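Local structure of IAA acetyltransferase (Bacillus cereus ATCC 14579, 1Y9K) at residues 3-16 with 34-48. The protein probably transfers an acetyl group to a nitrogen atom of an acceptor as a GNAT-type N-acetyltransferase. Numbering follows the deposited sequence.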
loop_
_atom_site.group_PDB
_atom_site.type_symbol
_atom_site.label_atom_id
_atom_site.label_comp_id
_atom_site.label_asym_id
_atom_site.label_seq_id
_atom_site.Cartn_x
_atom_site.Cartn_y
_atom_site.Cartn_z
HETATM N N MSE A 3 -11.968 19.022 4.400
HETATM C CA MSE A 3 -11.821 18.922 2.914
HETATM C C MSE A 3 -10.387 18.587 2.485
HETATM O O MSE A 3 -10.173 17.702 1.650
HETATM C CB MSE A 3 -12.291 20.213 2.218
HETATM C CG MSE A 3 -11.522 21.484 2.636
HETATM SE SE MSE A 3 -11.086 22.592 1.265
HETATM C CE MSE A 3 -10.049 21.535 0.232
ATOM N N SER A 4 -9.412 19.294 3.056
ATOM C CA SER A 4 -8.024 19.199 2.602
ATOM C C SER A 4 -7.264 18.083 3.307
ATOM O O SER A 4 -7.169 18.066 4.537
ATOM C CB SER A 4 -7.297 20.538 2.779
ATOM O OG SER A 4 -7.301 20.950 4.134
ATOM N N VAL A 5 -6.724 17.160 2.516
ATOM C CA VAL A 5 -5.946 16.049 3.042
ATOM C C VAL A 5 -4.476 16.457 3.155
ATOM O O VAL A 5 -3.878 16.923 2.188
ATOM C CB VAL A 5 -6.115 14.770 2.166
ATOM C CG1 VAL A 5 -5.253 13.631 2.680
ATOM C CG2 VAL A 5 -7.569 14.336 2.132
ATOM N N VAL A 6 -3.906 16.290 4.346
ATOM C CA VAL A 6 -2.499 16.620 4.588
ATOM C C VAL A 6 -1.695 15.350 4.878
ATOM O O VAL A 6 -2.043 14.585 5.775
ATOM C CB VAL A 6 -2.336 17.661 5.746
ATOM C CG1 VAL A 6 -0.931 18.227 5.767
ATOM C CG2 VAL A 6 -3.340 18.797 5.601
ATOM N N ILE A 7 -0.623 15.139 4.116
ATOM C CA ILE A 7 0.199 13.930 4.221
ATOM C C ILE A 7 1.572 14.247 4.796
ATOM O O ILE A 7 2.238 15.174 4.356
ATOM C CB ILE A 7 0.364 13.198 2.849
ATOM C CG1 ILE A 7 -1.000 12.944 2.192
ATOM C CG2 ILE A 7 1.152 11.895 3.022
ATOM C CD1 ILE A 7 -0.931 12.365 0.771
ATOM N N GLU A 8 2.001 13.456 5.772
ATOM C CA GLU A 8 3.276 13.688 6.451
ATOM C C GLU A 8 3.917 12.381 6.934
ATOM O O GLU A 8 3.239 11.375 7.113
ATOM C CB GLU A 8 3.103 14.712 7.611
ATOM C CG GLU A 8 1.791 14.573 8.423
ATOM C CD GLU A 8 1.470 15.784 9.325
ATOM O OE1 GLU A 8 1.221 16.902 8.802
ATOM O OE2 GLU A 8 1.435 15.605 10.568
ATOM N N ARG A 9 5.232 12.402 7.116
ATOM C CA ARG A 9 5.944 11.303 7.757
ATOM C C ARG A 9 5.630 11.156 9.235
ATOM O O ARG A 9 5.430 12.143 9.949
ATOM C CB ARG A 9 7.446 11.488 7.625
ATOM C CG ARG A 9 7.993 10.780 6.445
ATOM C CD ARG A 9 9.256 10.037 6.775
ATOM N NE ARG A 9 8.982 8.883 7.618
ATOM C CZ ARG A 9 9.928 8.101 8.115
ATOM N NH1 ARG A 9 11.208 8.345 7.845
ATOM N NH2 ARG A 9 9.593 7.075 8.879
ATOM N N ILE A 10 5.608 9.910 9.691
ATOM C CA ILE A 10 5.486 9.622 11.105
ATOM C C ILE A 10 6.609 8.680 11.506
ATOM O O ILE A 10 7.100 7.923 10.668
ATOM C CB ILE A 10 4.101 9.019 11.480
ATOM C CG1 ILE A 10 3.789 7.790 10.628
ATOM C CG2 ILE A 10 2.991 10.081 11.370
ATOM C CD1 ILE A 10 3.105 6.697 11.384
ATOM N N PRO A 11 7.042 8.739 12.781
ATOM C CA PRO A 11 8.001 7.743 13.263
ATOM C C PRO A 11 7.338 6.371 13.428
ATOM O O PRO A 11 6.124 6.289 13.623
ATOM C CB PRO A 11 8.435 8.308 14.617
ATOM C CG PRO A 11 7.293 9.133 15.062
ATOM C CD PRO A 11 6.680 9.711 13.832
ATOM N N LYS A 12 8.128 5.308 13.344
ATOM C CA LYS A 12 7.597 3.941 13.453
ATOM C C LYS A 12 6.933 3.619 14.805
ATOM O O LYS A 12 6.092 2.722 14.894
ATOM C CB LYS A 12 8.670 2.906 13.095
ATOM C CG LYS A 12 10.050 3.152 13.675
ATOM C CD LYS A 12 11.091 2.486 12.787
ATOM C CE LYS A 12 12.482 2.464 13.428
ATOM N NZ LYS A 12 13.538 2.096 12.410
ATOM N N GLU A 13 7.305 4.372 15.839
ATOM C CA GLU A 13 6.737 4.226 17.180
ATOM C C GLU A 13 5.326 4.814 17.275
ATOM O O GLU A 13 4.686 4.723 18.323
ATOM C CB GLU A 13 7.636 4.905 18.228
ATOM C CG GLU A 13 9.093 4.439 18.229
ATOM C CD GLU A 13 9.992 5.230 17.269
ATOM O OE1 GLU A 13 9.497 6.164 16.596
ATOM O OE2 GLU A 13 11.201 4.907 17.185
ATOM N N ALA A 14 4.859 5.418 16.182
ATOM C CA ALA A 14 3.569 6.106 16.158
ATOM C C ALA A 14 2.666 5.636 15.021
ATOM O O ALA A 14 1.716 6.328 14.655
ATOM C CB ALA A 14 3.782 7.622 16.075
ATOM N N ILE A 15 2.957 4.462 14.469
ATOM C CA ILE A 15 2.193 3.934 13.333
ATOM C C ILE A 15 0.715 3.671 13.666
ATOM O O ILE A 15 0.403 3.169 14.748
ATOM C CB ILE A 15 2.854 2.667 12.696
ATOM C CG1 ILE A 15 3.087 1.571 13.745
ATOM C CG2 ILE A 15 4.154 3.045 11.981
ATOM C CD1 ILE A 15 3.125 0.143 13.181
ATOM N N PRO A 16 -0.200 4.043 12.747
ATOM C CA PRO A 16 -1.581 3.613 12.905
ATOM C C PRO A 16 -1.741 2.137 12.543
ATOM O O PRO A 16 -2.162 1.817 11.431
ATOM C CB PRO A 16 -2.347 4.513 11.928
ATOM C CG PRO A 16 -1.355 4.894 10.892
ATOM C CD PRO A 16 -0.008 4.882 11.546
ATOM N N VAL A 34 7.431 -2.295 8.906
ATOM C CA VAL A 34 7.438 -0.961 9.511
ATOM C C VAL A 34 8.792 -0.650 10.148
ATOM O O VAL A 34 9.279 0.469 10.031
ATOM C CB VAL A 34 6.244 -0.696 10.496
ATOM C CG1 VAL A 34 4.901 -0.797 9.767
ATOM C CG2 VAL A 34 6.286 -1.637 11.695
ATOM N N GLN A 35 9.406 -1.655 10.777
ATOM C CA GLN A 35 10.746 -1.534 11.358
ATOM C C GLN A 35 11.767 -1.068 10.320
ATOM O O GLN A 35 12.605 -0.197 10.601
ATOM C CB GLN A 35 11.192 -2.880 11.954
ATOM C CG GLN A 35 12.259 -2.791 13.069
ATOM C CD GLN A 35 13.686 -2.433 12.579
ATOM O OE1 GLN A 35 14.405 -1.666 13.245
ATOM N NE2 GLN A 35 14.096 -2.992 11.430
ATOM N N ARG A 36 11.679 -1.644 9.121
ATOM C CA ARG A 36 12.667 -1.413 8.063
ATOM C C ARG A 36 12.303 -0.273 7.112
ATOM O O ARG A 36 13.165 0.245 6.409
ATOM C CB ARG A 36 12.907 -2.703 7.269
ATOM C CG ARG A 36 13.742 -3.763 7.983
ATOM C CD ARG A 36 13.960 -4.985 7.076
ATOM N NE ARG A 36 14.467 -4.591 5.756
ATOM C CZ ARG A 36 14.148 -5.170 4.598
ATOM N NH1 ARG A 36 13.309 -6.210 4.552
ATOM N NH2 ARG A 36 14.681 -4.697 3.475
ATOM N N GLY A 37 11.034 0.124 7.098
ATOM C CA GLY A 37 10.534 1.061 6.087
ATOM C C GLY A 37 10.099 2.434 6.569
ATOM O O GLY A 37 10.336 2.808 7.722
ATOM N N LEU A 38 9.452 3.176 5.675
ATOM C CA LEU A 38 9.085 4.565 5.921
ATOM C C LEU A 38 7.577 4.708 5.824
ATOM O O LEU A 38 6.984 4.386 4.792
ATOM C CB LEU A 38 9.764 5.502 4.907
ATOM C CG LEU A 38 11.262 5.366 4.610
ATOM C CD1 LEU A 38 11.631 6.034 3.283
ATOM C CD2 LEU A 38 12.106 5.931 5.741
ATOM N N THR A 39 6.968 5.206 6.898
ATOM C CA THR A 39 5.517 5.315 6.996
ATOM C C THR A 39 5.051 6.765 6.893
ATOM O O THR A 39 5.544 7.634 7.603
ATOM C CB THR A 39 5.003 4.705 8.310
ATOM O OG1 THR A 39 5.575 3.404 8.497
ATOM C CG2 THR A 39 3.490 4.598 8.300
ATOM N N TYR A 40 4.098 7.008 5.996
ATOM C CA TYR A 40 3.485 8.321 5.839
ATOM C C TYR A 40 1.989 8.220 6.112
ATOM O O TYR A 40 1.355 7.247 5.712
ATOM C CB TYR A 40 3.756 8.883 4.436
ATOM C CG TYR A 40 5.232 8.992 4.111
ATOM C CD1 TYR A 40 6.002 7.844 3.888
ATOM C CD2 TYR A 40 5.859 10.235 4.022
ATOM C CE1 TYR A 40 7.356 7.920 3.598
ATOM C CE2 TYR A 40 7.221 10.328 3.728
ATOM C CZ TYR A 40 7.963 9.158 3.523
ATOM O OH TYR A 40 9.315 9.223 3.240
ATOM N N VAL A 41 1.429 9.203 6.810
ATOM C CA VAL A 41 -0.014 9.196 7.073
ATOM C C VAL A 41 -0.748 10.361 6.408
ATOM O O VAL A 41 -0.167 11.412 6.174
ATOM C CB VAL A 41 -0.360 9.110 8.590
ATOM C CG1 VAL A 41 0.211 7.839 9.200
ATOM C CG2 VAL A 41 0.116 10.364 9.356
ATOM N N ALA A 42 -2.022 10.142 6.091
ATOM C CA ALA A 42 -2.913 11.197 5.616
ATOM C C ALA A 42 -3.849 11.624 6.751
ATOM O O ALA A 42 -4.436 10.776 7.441
ATOM C CB ALA A 42 -3.709 10.723 4.415
ATOM N N LYS A 43 -3.976 12.936 6.948
ATOM C CA LYS A 43 -4.869 13.485 7.974
ATOM C C LYS A 43 -5.938 14.386 7.365
ATOM O O LYS A 43 -5.636 15.178 6.469
ATOM C CB LYS A 43 -4.070 14.264 9.023
ATOM C CG LYS A 43 -2.872 13.520 9.571
ATOM C CD LYS A 43 -2.320 14.192 10.803
ATOM C CE LYS A 43 -1.029 13.514 11.228
ATOM N NZ LYS A 43 -0.749 13.688 12.677
ATOM N N GLN A 44 -7.182 14.234 7.830
ATOM C CA GLN A 44 -8.286 15.175 7.518
ATOM C C GLN A 44 -9.549 14.956 8.369
ATOM O O GLN A 44 -9.976 13.815 8.585
ATOM C CB GLN A 44 -8.645 15.217 6.019
ATOM C CG GLN A 44 -9.462 14.052 5.505
ATOM C CD GLN A 44 -10.688 14.498 4.739
ATOM O OE1 GLN A 44 -10.841 14.190 3.554
ATOM N NE2 GLN A 44 -11.577 15.223 5.414
ATOM N N GLY A 45 -10.138 16.065 8.827
ATOM C CA GLY A 45 -11.321 16.049 9.689
ATOM C C GLY A 45 -10.946 15.782 11.135
ATOM O O GLY A 45 -11.742 15.229 11.901
ATOM N N GLY A 46 -9.725 16.165 11.499
ATOM C CA GLY A 46 -9.196 15.943 12.844
ATOM C C GLY A 46 -8.665 14.543 13.156
ATOM O O GLY A 46 -8.511 14.199 14.329
ATOM N N SER A 47 -8.373 13.735 12.132
ATOM C CA SER A 47 -7.874 12.371 12.371
ATOM C C SER A 47 -7.045 11.786 11.224
ATOM O O SER A 47 -7.143 12.244 10.085
ATOM C CB SER A 47 -9.029 11.425 12.741
ATOM O OG SER A 47 -9.792 11.054 11.594
ATOM N N VAL A 48 -6.221 10.789 11.549
ATOM C CA VAL A 48 -5.504 9.979 10.557
ATOM C C VAL A 48 -6.449 9.018 9.812
ATOM O O VAL A 48 -7.025 8.103 10.408
ATOM C CB VAL A 48 -4.343 9.188 11.198
ATOM C CG1 VAL A 48 -3.728 8.190 10.190
ATOM C CG2 VAL A 48 -3.284 10.147 11.728
#
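The side chain of Arg9 lies over one face of the Tyr40 ring, its NE offset toward the rim and the guanidinium and ring planes 39° apart, although the arginine chain is modelled too close to the ring and its exact placement is doubtful; any cation-pi attraction is at most weak, since CZ of Arg9 stays 5.5 Å from the ring centroid. Leu38 CB sits over the centre of one guanidinium face, and the carbonyl oxygen of Thr39 lies at the guanidinium edge. Bends at chi2 and chi3 turn the guanidinium toward Leu38 and the backbone of Thr39, where NH2 of Arg9 gives a weak hydrogen bond to Ile10 O at 3.2 Å. The ring of Tyr40 also meets that of Tyr52 on strand 48-56. Strands 6-10 and 38-43 run antiparallel: Val6 with Lys43 and Glu8 with Val41 form hydrogen-bonded pairs, and Val41 N reaches Glu8 O at 2.8 Å. Ile7 and Ala42 lie on the same face of the sheet as Tyr40, and helix 78-92 packs against it. On the other face, Ile10 crosses Val41 at about a right angle, CG2 to CG2 3.5 Å, while Pro16 CG rests on Val41 CG1 at 3.7 Å. Ile15 places CG2 near Thr39 and CD1 against both methyls of Val34. Also on this face, Glu8 OE2 makes a long salt bridge to Lys43 NZ (3.6 Å). Farther along, the extended Lys12 chain lets NZ donate a hydrogen bond to Gln35 O (3.1 Å), in the carbonyl plane. Backbone bonds and apolar contacts thus join the N-terminal strand of the GNAT fold to strand 38-43, while the Glu8-Lys43 and Lys12 interactions lie toward the margins, where solvent would probably weaken the salt bridge.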